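Local atomic coordinates of aminoglycoside phosphotransferase (Mycobacterium smegmatis, PDB entry 6EF6), a protein that phosphorylates (S)-1-amino-2-propanol as a kinase associated with the aminoacetone utilization microcompartment. Residues Y263-A268 / A301-F306. Sequence-based numbering, arbitrary orientation.
Sequences YDFGTA and AMLPSF
Phe-306 lays one face of its ring against the first turn of helix 263-268, with the backbone N of Tyr-263 3.6 Å above the ring plane and displaced toward the rim. The side chain of Tyr-263 adds a contact from CB to CD1 of Phe-306 (3.9 Å). With chi1 at 172°, Tyr-263 carries CG beside its carbonyl carbon, and the ring runs along the helix past Thr-267. One face of the phenol receives Thr-267 CG2, 3.7 Å above the ring plane and toward the rim; Phe-306 O lies off the ring edge, near its plane. One turn on, Gly-266 has no beta carbon to intervene before Phe-306 O, and the backbones close in: its CA lies 5.0 Å from the CA of Phe-306 and 3.6 Å from Phe-306 O. Next to it, Phe-265 and Leu-303 cross at about a right angle; Leu-303 CD2 touches Phe-265 CB at 3.9 Å, while Leu-303 CB approaches the Phe-265 ring obliquely. Trp-285 packs edge-to-face with Phe-265, and Trp-260 meets the Phe-306 ring.

Hydrogen bonds tie helix 263-268 to its surroundings. Tyr-263 OH hydrogen-bonds to Arg-310, a residue of the methoxypropanamine pocket. Thr-267 OG1 donates to Asp-264 O (2.8 Å), reaching it from the same face as Ala-268 N. Asp-264 hydrogen-bonds to His-158 and Ala-230 N, and Thr-267 OG1 to Leu-232 N, bracketing Asp-231. Although 264-266 spells DFG, it is helical; Asp-231 and Asp-252, the latter probably the DFG-aspartate counterpart, bind one of two sodium ions. Asp-264 instead resembles the protein-kinase F-helix aspartate that holds the catalytic loop, here within the helical lobe of an aminoglycoside-phosphotransferase-like kinase fold.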
# COMPACT_ATOMS: atom_id res chain seq x y z
N TYR A 263 7.76 6.10 5.49
CA TYR A 263 7.38 5.81 4.11
C TYR A 263 5.87 5.67 3.99
O TYR A 263 5.32 5.98 2.94
CB TYR A 263 8.12 4.55 3.65
CG TYR A 263 7.68 4.03 2.30
CD1 TYR A 263 7.82 4.78 1.13
CD2 TYR A 263 7.10 2.79 2.17
CE1 TYR A 263 7.38 4.32 -0.09
CE2 TYR A 263 6.67 2.29 0.93
CZ TYR A 263 6.81 3.08 -0.18
OH TYR A 263 6.39 2.60 -1.39
N ASP A 264 5.17 5.23 5.04
CA ASP A 264 3.71 5.18 4.96
C ASP A 264 3.10 6.55 4.62
O ASP A 264 2.05 6.61 3.93
CB ASP A 264 3.12 4.64 6.26
CG ASP A 264 3.19 3.15 6.39
OD1 ASP A 264 3.16 2.41 5.39
OD2 ASP A 264 3.21 2.70 7.58
N PHE A 265 3.74 7.66 5.03
CA PHE A 265 3.22 8.96 4.61
C PHE A 265 3.35 9.18 3.10
O PHE A 265 2.45 9.72 2.43
CB PHE A 265 3.86 10.17 5.34
CG PHE A 265 3.36 11.46 4.79
CD1 PHE A 265 2.02 11.81 4.96
CD2 PHE A 265 4.21 12.30 4.07
CE1 PHE A 265 1.51 12.95 4.37
CE2 PHE A 265 3.71 13.47 3.50
CZ PHE A 265 2.37 13.82 3.68
N GLY A 266 4.49 8.80 2.52
CA GLY A 266 4.57 8.85 1.06
C GLY A 266 3.46 8.09 0.40
O GLY A 266 2.89 8.55 -0.59
N THR A 267 3.10 6.93 0.95
CA THR A 267 2.03 6.17 0.32
C THR A 267 0.68 6.89 0.43
O THR A 267 -0.17 6.70 -0.43
CB THR A 267 1.94 4.73 0.83
OG1 THR A 267 1.34 4.65 2.13
CG2 THR A 267 3.28 4.01 0.80
N ALA A 268 0.45 7.69 1.49
CA ALA A 268 -0.78 8.44 1.66
C ALA A 268 -1.06 9.36 0.48
O ALA A 268 -2.23 9.66 0.21
CB ALA A 268 -0.66 9.26 2.94
N ALA A 301 10.98 16.12 9.20
CA ALA A 301 11.91 16.63 8.20
C ALA A 301 12.23 15.61 7.13
O ALA A 301 12.70 16.04 6.05
CB ALA A 301 13.21 17.09 8.89
N MET A 302 11.87 14.34 7.30
CA MET A 302 12.05 13.33 6.29
C MET A 302 10.78 13.07 5.49
O MET A 302 10.79 12.29 4.54
CB MET A 302 12.55 12.01 6.91
CG MET A 302 14.00 12.05 7.27
SD MET A 302 15.14 12.18 5.87
CE MET A 302 15.00 10.55 5.22
N LEU A 303 9.66 13.69 5.84
CA LEU A 303 8.43 13.44 5.09
C LEU A 303 8.56 13.76 3.60
O LEU A 303 8.16 12.92 2.78
CB LEU A 303 7.20 14.11 5.74
CG LEU A 303 6.92 13.59 7.13
CD1 LEU A 303 5.74 14.35 7.75
CD2 LEU A 303 6.64 12.13 7.19
N PRO A 304 9.19 14.85 3.21
CA PRO A 304 9.36 15.10 1.76
C PRO A 304 10.19 14.02 1.10
O PRO A 304 9.89 13.59 -0.04
CB PRO A 304 9.98 16.49 1.71
CG PRO A 304 9.57 17.15 3.01
CD PRO A 304 9.56 16.01 4.02
N SER A 305 11.25 13.53 1.78
CA SER A 305 12.03 12.43 1.25
C SER A 305 11.16 11.21 0.99
O SER A 305 11.32 10.53 -0.04
CB SER A 305 13.14 12.05 2.22
OG SER A 305 14.21 12.99 2.25
N PHE A 306 10.26 10.87 1.90
CA PHE A 306 9.41 9.71 1.71
C PHE A 306 8.39 9.89 0.62
O PHE A 306 8.01 8.92 -0.04
CB PHE A 306 8.78 9.26 3.05
CG PHE A 306 9.80 8.63 3.98
CD1 PHE A 306 10.57 7.55 3.53
CD2 PHE A 306 10.11 9.17 5.21
CE1 PHE A 306 11.56 6.97 4.30
CE2 PHE A 306 11.14 8.57 6.03
CZ PHE A 306 11.88 7.51 5.54